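Local coordinates for protein sulfide-quinone reductase (PDB 3HYW) that oxidises hydrogen sulfide with a quinone as electron acceptor, using bound FAD, and builds up polysulfur that is released typically as cyclooctasulfur, at residues A[386-389]-A[390-394]; A[404-407]-A[408-412]. One frame throughout, in Å; residues are numbered along the deposited sequence.

Contact 1: residues A[386-389]-A[390-394]; sequences EKYF and LWKVR. With SO4 (sulfate ion), chain M.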
ATOM      1  N   GLU A 386      30.540   6.742  -9.897  1.00 32.90           N
ATOM      2  CA  GLU A 386      31.127   6.250 -11.141  1.00 32.79           C
ATOM      3  C   GLU A 386      32.504   6.881 -11.391  1.00 32.45           C
ATOM      4  O   GLU A 386      33.487   6.166 -11.578  1.00 32.42           O
ATOM      5  CB  GLU A 386      30.170   6.540 -12.300  1.00 33.13           C
ATOM      6  CG  GLU A 386      30.656   6.108 -13.662  1.00 34.53           C
ATOM      7  CD  GLU A 386      29.730   6.561 -14.768  1.00 36.92           C
ATOM      8  OE1 GLU A 386      28.497   6.385 -14.623  1.00 37.94           O
ATOM      9  OE2 GLU A 386      30.238   7.103 -15.773  1.00 37.05           O
ATOM     10  N   LYS A 387      32.573   8.210 -11.348  1.00 31.97           N
ATOM     11  CA  LYS A 387      33.839   8.932 -11.540  1.00 32.08           C
ATOM     12  C   LYS A 387      34.870   8.533 -10.484  1.00 31.62           C
ATOM     13  O   LYS A 387      36.040   8.288 -10.797  1.00 31.07           O
ATOM     14  CB  LYS A 387      33.610  10.453 -11.525  1.00 32.40           C
ATOM     15  CG  LYS A 387      32.565  10.946 -12.536  1.00 34.81           C
ATOM     16  CD  LYS A 387      32.998  10.631 -13.966  1.00 38.23           C
ATOM     17  CE  LYS A 387      31.907  10.946 -14.980  1.00 40.95           C
ATOM     18  NZ  LYS A 387      32.373  10.611 -16.365  1.00 42.10           N
ATOM     19  N   TYR A 388      34.412   8.448  -9.239  1.00 31.64           N
ATOM     20  CA  TYR A 388      35.252   8.064  -8.098  1.00 32.01           C
ATOM     21  C   TYR A 388      35.817   6.644  -8.205  1.00 31.67           C
ATOM     22  O   TYR A 388      37.008   6.443  -7.983  1.00 31.48           O
ATOM     23  CB  TYR A 388      34.488   8.252  -6.775  1.00 32.32           C
ATOM     24  CG  TYR A 388      35.203   7.719  -5.540  1.00 33.08           C
ATOM     25  CD1 TYR A 388      36.415   8.268  -5.117  1.00 33.68           C
ATOM     26  CD2 TYR A 388      34.652   6.678  -4.787  1.00 34.40           C
ATOM     27  CE1 TYR A 388      37.071   7.785  -3.980  1.00 34.02           C
ATOM     28  CE2 TYR A 388      35.297   6.192  -3.638  1.00 34.08           C
ATOM     29  CZ  TYR A 388      36.505   6.751  -3.246  1.00 33.08           C
ATOM     30  OH  TYR A 388      37.159   6.281  -2.121  1.00 33.84           O
ATOM     31  N   PHE A 389      34.981   5.666  -8.547  1.00 31.71           N
ATOM     32  CA  PHE A 389      35.467   4.298  -8.661  1.00 31.53           C
ATOM     33  C   PHE A 389      36.484   4.128  -9.791  1.00 31.61           C
ATOM     34  O   PHE A 389      37.509   3.473  -9.606  1.00 31.44           O
ATOM     35  CB  PHE A 389      34.333   3.272  -8.807  1.00 31.69           C
ATOM     36  CG  PHE A 389      34.750   1.872  -8.437  1.00 31.77           C
ATOM     37  CD1 PHE A 389      35.249   0.993  -9.401  1.00 31.71           C
ATOM     38  CD2 PHE A 389      34.688   1.446  -7.114  1.00 31.47           C
ATOM     39  CE1 PHE A 389      35.656  -0.293  -9.051  1.00 32.43           C
ATOM     40  CE2 PHE A 389      35.100   0.165  -6.753  1.00 33.29           C
ATOM     41  CZ  PHE A 389      35.587  -0.710  -7.725  1.00 31.85           C
ATOM     42  N   LEU A 390      36.195   4.707 -10.956  1.00 31.65           N
ATOM     43  CA  LEU A 390      37.129   4.640 -12.089  1.00 32.23           C
ATOM     44  C   LEU A 390      38.464   5.270 -11.738  1.00 31.91           C
ATOM     45  O   LEU A 390      39.525   4.765 -12.127  1.00 31.88           O
ATOM     46  CB  LEU A 390      36.560   5.321 -13.339  1.00 32.52           C
ATOM     47  CG  LEU A 390      35.792   4.554 -14.437  1.00 33.32           C
ATOM     48  CD1 LEU A 390      36.048   3.044 -14.480  1.00 32.86           C
ATOM     49  CD2 LEU A 390      34.303   4.867 -14.453  1.00 34.42           C
ATOM     50  N   TRP A 391      38.415   6.380 -11.005  1.00 31.90           N
ATOM     51  CA  TRP A 391      39.637   7.002 -10.498  1.00 32.00           C
ATOM     52  C   TRP A 391      40.445   6.006  -9.646  1.00 31.85           C
ATOM     53  O   TRP A 391      41.661   5.879  -9.810  1.00 31.33           O
ATOM     54  CB  TRP A 391      39.318   8.275  -9.699  1.00 32.31           C
ATOM     55  CG  TRP A 391      40.547   8.943  -9.212  1.00 33.37           C
ATOM     56  CD1 TRP A 391      41.300   9.872  -9.878  1.00 33.49           C
ATOM     57  CD2 TRP A 391      41.203   8.715  -7.963  1.00 33.78           C
ATOM     58  NE1 TRP A 391      42.382  10.238  -9.111  1.00 33.27           N
ATOM     59  CE2 TRP A 391      42.344   9.544  -7.932  1.00 33.12           C
ATOM     60  CE3 TRP A 391      40.935   7.892  -6.861  1.00 34.36           C
ATOM     61  CZ2 TRP A 391      43.217   9.574  -6.841  1.00 34.43           C
ATOM     62  CZ3 TRP A 391      41.802   7.927  -5.779  1.00 33.73           C
ATOM     63  CH2 TRP A 391      42.925   8.758  -5.778  1.00 33.68           C
ATOM     64  N   LYS A 392      39.755   5.303  -8.747  1.00 31.80           N
ATOM     65  CA  LYS A 392      40.385   4.326  -7.852  1.00 31.93           C
ATOM     66  C   LYS A 392      41.075   3.195  -8.611  1.00 32.08           C
ATOM     67  O   LYS A 392      42.174   2.784  -8.242  1.00 32.01           O
ATOM     68  CB  LYS A 392      39.354   3.743  -6.879  1.00 31.98           C
ATOM     69  CG  LYS A 392      38.958   4.685  -5.759  1.00 32.04           C
ATOM     70  CD  LYS A 392      38.353   3.924  -4.596  1.00 32.19           C
ATOM     71  CE  LYS A 392      36.991   3.353  -4.941  1.00 31.95           C
ATOM     72  NZ  LYS A 392      36.545   2.458  -3.863  1.00 32.53           N
ATOM     73  N   VAL A 393      40.434   2.714  -9.676  1.00 31.51           N
ATOM     74  CA  VAL A 393      41.041   1.718 -10.566  1.00 31.58           C
ATOM     75  C   VAL A 393      42.342   2.258 -11.170  1.00 31.65           C
ATOM     76  O   VAL A 393      43.373   1.578 -11.170  1.00 31.48           O
ATOM     77  CB  VAL A 393      40.045   1.254 -11.682  1.00 31.72           C
ATOM     78  CG1 VAL A 393      40.716   0.290 -12.664  1.00 32.15           C
ATOM     79  CG2 VAL A 393      38.813   0.605 -11.064  1.00 30.45           C
ATOM     80  N   ARG A 394      42.292   3.499 -11.637  1.00 32.08           N
ATOM     81  CA  ARG A 394      43.431   4.137 -12.286  1.00 32.96           C
ATOM     82  C   ARG A 394      44.551   4.537 -11.329  1.00 32.97           C
ATOM     83  O   ARG A 394      45.681   4.751 -11.752  1.00 32.71           O
ATOM     84  CB  ARG A 394      42.968   5.344 -13.106  1.00 33.25           C
ATOM     85  CG  ARG A 394      42.123   4.965 -14.322  1.00 35.45           C
ATOM     86  CD  ARG A 394      41.979   6.131 -15.292  1.00 39.58           C
ATOM     87  NE  ARG A 394      41.315   7.268 -14.658  1.00 42.49           N
ATOM     88  CZ  ARG A 394      40.014   7.536 -14.748  1.00 43.65           C
ATOM     89  NH1 ARG A 394      39.215   6.769 -15.481  1.00 43.49           N
ATOM     90  NH2 ARG A 394      39.518   8.593 -14.115  1.00 44.01           N
TER
HETATM   91  S   SO4 M 432      43.185   9.760 -13.437  0.50 31.16           S
HETATM   92  O1  SO4 M 432      43.741   8.987 -14.541  0.50 31.76           O
HETATM   93  O2  SO4 M 432      41.969   9.120 -12.952  0.50 31.74           O
HETATM   94  O3  SO4 M 432      44.155   9.848 -12.353  0.50 30.55           O
HETATM   95  O4  SO4 M 432      42.845  11.094 -13.904  0.50 31.64           O
HETATM   96  O   HOH W   1      37.002   8.908 -13.174  1.00 26.87           O

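Contact 2: residues A[404-407]-A[408-412]; sequences EKVL and EIFLK. With DCQ (2-decyl-5,6-dimethoxy-3-methylcyclohexa-2,5-diene-1,4-dione), chain H; LMT (dodecyl-beta-D-maltoside), chain I.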
ATOM      1  N   GLU A 404      36.458   4.127   4.170  1.00 33.80           N
ATOM      2  CA  GLU A 404      35.987   3.353   5.327  1.00 34.92           C
ATOM      3  C   GLU A 404      35.543   4.274   6.469  1.00 34.26           C
ATOM      4  O   GLU A 404      34.497   4.054   7.081  1.00 33.82           O
ATOM      5  CB  GLU A 404      37.068   2.382   5.825  1.00 34.90           C
ATOM      6  CG  GLU A 404      36.568   1.432   6.917  1.00 36.57           C
ATOM      7  CD  GLU A 404      37.641   0.494   7.448  1.00 37.17           C
ATOM      8  OE1 GLU A 404      38.576   0.154   6.690  1.00 39.25           O
ATOM      9  OE2 GLU A 404      37.543   0.092   8.632  1.00 40.09           O
ATOM     10  N   LYS A 405      36.332   5.310   6.751  1.00 34.48           N
ATOM     11  CA  LYS A 405      35.966   6.270   7.794  1.00 34.63           C
ATOM     12  C   LYS A 405      34.649   6.986   7.472  1.00 34.43           C
ATOM     13  O   LYS A 405      33.774   7.083   8.326  1.00 34.27           O
ATOM     14  CB  LYS A 405      37.110   7.262   8.085  1.00 34.52           C
ATOM     15  CG  LYS A 405      38.340   6.580   8.700  1.00 34.76           C
ATOM     16  CD  LYS A 405      39.436   7.538   9.134  1.00 35.69           C
ATOM     17  CE  LYS A 405      40.696   6.763   9.529  1.00 37.59           C
ATOM     18  NZ  LYS A 405      41.783   7.645  10.046  1.00 40.63           N
ATOM     19  N   VAL A 406      34.508   7.448   6.232  1.00 34.61           N
ATOM     20  CA  VAL A 406      33.314   8.173   5.783  1.00 35.31           C
ATOM     21  C   VAL A 406      32.054   7.295   5.817  1.00 35.73           C
ATOM     22  O   VAL A 406      30.984   7.747   6.239  1.00 35.86           O
ATOM     23  CB  VAL A 406      33.531   8.797   4.373  1.00 35.38           C
ATOM     24  CG1 VAL A 406      32.226   9.325   3.791  1.00 35.68           C
ATOM     25  CG2 VAL A 406      34.566   9.924   4.448  1.00 34.93           C
ATOM     26  N   LEU A 407      32.192   6.045   5.383  1.00 36.02           N
ATOM     27  CA  LEU A 407      31.108   5.064   5.456  1.00 36.99           C
ATOM     28  C   LEU A 407      30.699   4.782   6.902  1.00 37.48           C
ATOM     29  O   LEU A 407      29.521   4.580   7.186  1.00 37.40           O
ATOM     30  CB  LEU A 407      31.521   3.763   4.754  1.00 36.87           C
ATOM     31  CG  LEU A 407      31.000   3.401   3.354  1.00 38.25           C
ATOM     32  CD1 LEU A 407      30.422   4.571   2.572  1.00 38.49           C
ATOM     33  CD2 LEU A 407      32.073   2.671   2.550  1.00 38.36           C
ATOM     34  N   GLU A 408      31.682   4.763   7.800  1.00 38.39           N
ATOM     35  CA  GLU A 408      31.442   4.598   9.231  1.00 39.90           C
ATOM     36  C   GLU A 408      30.641   5.793   9.767  1.00 39.98           C
ATOM     37  O   GLU A 408      29.654   5.604  10.481  1.00 40.09           O
ATOM     38  CB  GLU A 408      32.776   4.430   9.978  1.00 39.90           C
ATOM     39  CG  GLU A 408      32.685   3.947  11.429  1.00 41.18           C
ATOM     40  CD  GLU A 408      34.037   3.986  12.158  1.00 41.93           C
ATOM     41  OE1 GLU A 408      35.065   3.557  11.575  1.00 44.52           O
ATOM     42  OE2 GLU A 408      34.073   4.449  13.326  1.00 45.08           O
ATOM     43  N   ILE A 409      31.054   7.010   9.398  1.00 40.27           N
ATOM     44  CA  ILE A 409      30.395   8.240   9.865  1.00 40.76           C
ATOM     45  C   ILE A 409      28.936   8.340   9.394  1.00 40.83           C
ATOM     46  O   ILE A 409      28.045   8.644  10.188  1.00 40.98           O
ATOM     47  CB  ILE A 409      31.174   9.534   9.449  1.00 40.66           C
ATOM     48  CG1 ILE A 409      32.624   9.492   9.946  1.00 41.21           C
ATOM     49  CG2 ILE A 409      30.508  10.775  10.021  1.00 41.10           C
ATOM     50  CD1 ILE A 409      33.534  10.569   9.338  1.00 40.81           C
ATOM     51  N   PHE A 410      28.703   8.075   8.110  1.00 40.94           N
ATOM     52  CA  PHE A 410      27.391   8.273   7.503  1.00 41.33           C
ATOM     53  C   PHE A 410      26.406   7.110   7.647  1.00 41.56           C
ATOM     54  O   PHE A 410      25.202   7.337   7.799  1.00 41.60           O
ATOM     55  CB  PHE A 410      27.535   8.661   6.027  1.00 41.43           C
ATOM     56  CG  PHE A 410      27.890  10.107   5.822  1.00 41.71           C
ATOM     57  CD1 PHE A 410      26.897  11.084   5.822  1.00 41.62           C
ATOM     58  CD2 PHE A 410      29.217  10.495   5.647  1.00 41.65           C
ATOM     59  CE1 PHE A 410      27.219  12.428   5.645  1.00 42.01           C
ATOM     60  CE2 PHE A 410      29.550  11.839   5.469  1.00 41.21           C
ATOM     61  CZ  PHE A 410      28.550  12.804   5.466  1.00 41.81           C
ATOM     62  N   LEU A 411      26.909   5.879   7.590  1.00 41.52           N
ATOM     63  CA  LEU A 411      26.046   4.694   7.598  1.00 41.56           C
ATOM     64  C   LEU A 411      26.373   3.656   8.676  1.00 41.67           C
ATOM     65  O   LEU A 411      25.760   2.581   8.699  1.00 41.88           O
ATOM     66  CB  LEU A 411      26.070   4.015   6.230  1.00 41.54           C
ATOM     67  CG  LEU A 411      25.519   4.787   5.034  1.00 41.87           C
ATOM     68  CD1 LEU A 411      25.968   4.118   3.780  1.00 41.31           C
ATOM     69  CD2 LEU A 411      24.001   4.877   5.070  1.00 42.91           C
ATOM     70  N   LYS A 412      27.330   3.968   9.549  1.00 41.48           N
ATOM     71  CA  LYS A 412      27.740   3.074  10.641  1.00 41.78           C
ATOM     72  C   LYS A 412      28.218   1.700  10.154  1.00 41.45           C
ATOM     73  O   LYS A 412      28.074   0.698  10.862  1.00 41.71           O
ATOM     74  CB  LYS A 412      26.610   2.910  11.673  1.00 41.80           C
ATOM     75  CG  LYS A 412      26.150   4.193  12.342  1.00 42.40           C
ATOM     76  CD  LYS A 412      24.890   3.941  13.165  1.00 42.95           C
ATOM     77  CE  LYS A 412      24.193   5.238  13.554  1.00 45.55           C
ATOM     78  NZ  LYS A 412      23.473   5.851  12.394  1.00 47.36           N
TER
HETATM   79  O2  DCQ H 500      30.102  -0.290  -3.716  0.50 51.33           O
HETATM   80  C2  DCQ H 500      29.482   0.887  -3.430  0.50 51.34           C
HETATM   81  C3  DCQ H 500      28.348   1.250  -4.148  0.50 51.23           C
HETATM   82  O3  DCQ H 500      27.848   0.414  -5.117  0.50 51.43           O
HETATM   83  C3M DCQ H 500      28.291   0.451  -6.474  0.50 51.25           C
HETATM   84  C4  DCQ H 500      27.711   2.450  -3.865  0.50 51.25           C
HETATM   85  O4  DCQ H 500      26.586   2.806  -4.568  0.50 51.25           O
HETATM   86  C4M DCQ H 500      26.632   3.802  -5.589  0.50 51.03           C
HETATM   87  C5  DCQ H 500      28.211   3.285  -2.872  0.50 51.13           C
HETATM   88  O5  DCQ H 500      27.577   4.462  -2.605  0.50 51.64           O
HETATM   89  C1  DCQ H 500      29.987   1.721  -2.437  0.50 51.27           C
HETATM   90  C1M DCQ H 500      31.224   1.301  -1.677  0.50 51.44           C
HETATM   91  C6  DCQ H 500      29.352   2.931  -2.157  0.50 51.15           C
HETATM   92  C7  DCQ H 500      29.882   3.856  -1.075  0.50 50.93           C
HETATM   93  C8  DCQ H 500      30.576   5.079  -1.667  0.50 49.91           C
HETATM   94  C9  DCQ H 500      31.821   5.443  -0.867  0.50 49.40           C
HETATM   95  C10 DCQ H 500      31.717   6.846  -0.278  0.50 48.80           C
HETATM   96  C11 DCQ H 500      32.707   7.791  -0.948  0.50 48.00           C
HETATM   97  C12 DCQ H 500      33.494   8.592   0.081  0.50 47.57           C
HETATM   98  C13 DCQ H 500      33.004  10.037   0.144  0.50 47.66           C
HETATM   99  C14 DCQ H 500      34.021  10.942   0.833  0.50 47.21           C
HETATM  100  C15 DCQ H 500      33.453  12.334   1.089  0.50 47.05           C
HETATM  101  C16 DCQ H 500      34.565  13.355   1.190  0.50 46.51           C
HETATM  102  C1B LMT I 600      16.872  15.067  -0.037  0.50 57.04           C
HETATM  103  C2B LMT I 600      17.307  16.372  -0.727  0.50 57.28           C
HETATM  104  C3B LMT I 600      16.636  17.597  -0.107  0.50 57.62           C
HETATM  105  C4B LMT I 600      15.124  17.400  -0.057  0.50 57.66           C
HETATM  106  C5B LMT I 600      14.807  16.121   0.726  0.50 57.66           C
HETATM  107  C6B LMT I 600      13.306  15.861   0.844  0.50 57.92           C
HETATM  108  O1B LMT I 600      17.527  14.900   1.228  0.50 56.41           O
HETATM  109  O2B LMT I 600      18.730  16.521  -0.677  0.50 57.14           O
HETATM  110  O3B LMT I 600      16.952  18.768  -0.869  0.50 57.74           O
HETATM  111  O4' LMT I 600      14.508  18.549   0.539  0.50 57.61           O
HETATM  112  O5B LMT I 600      15.439  14.993   0.097  0.50 57.35           O
HETATM  113  O6B LMT I 600      12.762  15.499  -0.431  0.50 58.22           O
HETATM  114  C1' LMT I 600      20.047  11.800   2.652  0.50 54.98           C
HETATM  115  C2' LMT I 600      20.541  12.637   1.471  0.50 55.05           C
HETATM  116  C3' LMT I 600      19.765  13.945   1.349  0.50 55.25           C
HETATM  117  C4' LMT I 600      18.260  13.673   1.305  0.50 55.58           C
HETATM  118  C5' LMT I 600      17.872  12.868   2.548  0.50 55.46           C
HETATM  119  C6' LMT I 600      16.383  12.546   2.580  0.50 55.68           C
HETATM  120  O1' LMT I 600      20.669  10.516   2.578  0.50 54.87           O
HETATM  121  O2' LMT I 600      21.937  12.918   1.613  0.50 55.19           O
HETATM  122  O3' LMT I 600      20.181  14.629   0.165  0.50 55.23           O
HETATM  123  O5' LMT I 600      18.622  11.646   2.584  0.50 55.24           O
HETATM  124  O6' LMT I 600      15.833  12.953   3.840  0.50 55.81           O
HETATM  125  C1  LMT I 600      20.870   9.891   3.848  0.50 54.27           C
HETATM  126  C2  LMT I 600      22.354   9.626   4.089  0.50 53.75           C
HETATM  127  C3  LMT I 600      22.966   8.723   3.020  0.50 53.14           C
HETATM  128  C4  LMT I 600      24.401   8.354   3.381  0.50 52.61           C
HETATM  129  C5  LMT I 600      25.276   8.231   2.139  0.50 52.13           C
HETATM  130  C6  LMT I 600      26.646   7.668   2.500  0.50 51.88           C
HETATM  131  C7  LMT I 600      27.654   7.894   1.378  0.50 51.59           C
HETATM  132  C8  LMT I 600      28.705   8.928   1.769  0.50 51.28           C
HETATM  133  C9  LMT I 600      28.335  10.315   1.251  0.50 50.96           C
HETATM  134  C10 LMT I 600      29.233  11.387   1.854  0.50 50.76           C
HETATM  135  C11 LMT I 600      30.126  12.015   0.793  0.50 50.58           C
HETATM  136  C12 LMT I 600      30.360  13.480   1.087  0.50 50.66           C

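Contact 1: residues A[386-389]-A[390-394]
Y388 and K392 meet one turn apart on helix 376-395, beside the quinone pocket; the Y388 side chain lies about 4 Å from the bound decylubiquinone. The K392 chain runs over one face of the Y388 ring in a CH-pi contact. K392 CG stands 4.2 Å from the centroid of the Y388 ring, 20° off the normal. Further along, K392 CE reaches Y388 CE2 at 3.6 Å. The Y388 ring gets there because its CG is anti to the backbone N (chi1 173°). K392 bends at chi3 (-70°), and its CE also comes to 3.7 Å from F389 CD2. The end of the lysine chain thus touches both rings. K392 NZ forms a hydrogen bond with I398 O and a salt bridge with E403 OE1, which is also hydrogen-bonded to Y388 OH. An alanine in place of Y388 would probably take the ring face from the K392 stem and leave E403 without the tyrosine hydroxyl. On another side of the helix, R394 NE donates to O2 of a sulfate, probably from the crystallisation liquor, at 2.6 Å, and R394 NH2 donates to the same oxygen at 2.8 Å. This O2 lies at the guanidinium edge, in its plane. A water accepts from R394 NH2 and donates to K387 O. Helical backbone bonds run beneath, such as L390 N to E386 O at 3.1 Å. E386 forms a salt bridge with R53, F389 lies close to V12 of the FAD site, and L390 and V393 pack on F39 of strand 38-40 and V60 of strand 59-61.

Contact 2: residues A[404-407]-A[408-412]
V406 and F410 lie side by side, one turn apart on helix 401-411, and point the same way. V406 CG1 touches F410 CD2 at 3.7 Å. CG1 is anti to the backbone N (V406 chi1 169°), and from there it meets both the ring and the decyl tail of the quinone. The other branch, V406 CG2, lies 3.8 Å from C14 of that tail. L407 touches the chain nearer the quinone head, with L407 CD1 3.8 Å from C7. V406 and L407 therefore line different lengths of one lipid-like tail. The tail of a bound dodecyl maltoside lies against F410 and L411. Its C10 sits over one face of the F410 ring, offset toward the rim and 3.7 Å from F410 CE2. Its C6 is 3.8 Å from L411 CD1. F410, on the surface, and the detergent tail beside it are consistent with a monotopic membrane protein. V406 O lies at the edge of the F410 ring, in its plane, and accepts from F410 N at 3.0 Å. One residue on, L411 N donates to L407 O at 2.9 Å. The helix ends here, and K412 leaves it with positive phi. Beyond these bonds, E404 packs on P415 and E408 on H414, in the chain that follows the helix. L411 rests on I346 of the quinone site and on I371 of strand 369-375, and K412 touches R369 of that strand.

In the fold
Contact 1 precedes contact 2 along the chain. It lies near the end of helix 376-395, and contact 2 occupies the next helix, 401-411. Their centres are 19 Å apart. Their nearest atoms stay about 7 Å apart, so the two do not touch. The decylubiquinone lies close to both: Y388 of contact 1 approaches it, while V406 and L407 of contact 2 line its pocket. E403, another pocket residue, ties helix 376-395 to the start of helix 401-411. Contact 1 also borders the FAD site, whereas contact 2 touches the bound detergent. The detergent beside the quinone tail is consistent with the pocket opening toward the membrane in this monotopic flavoprotein.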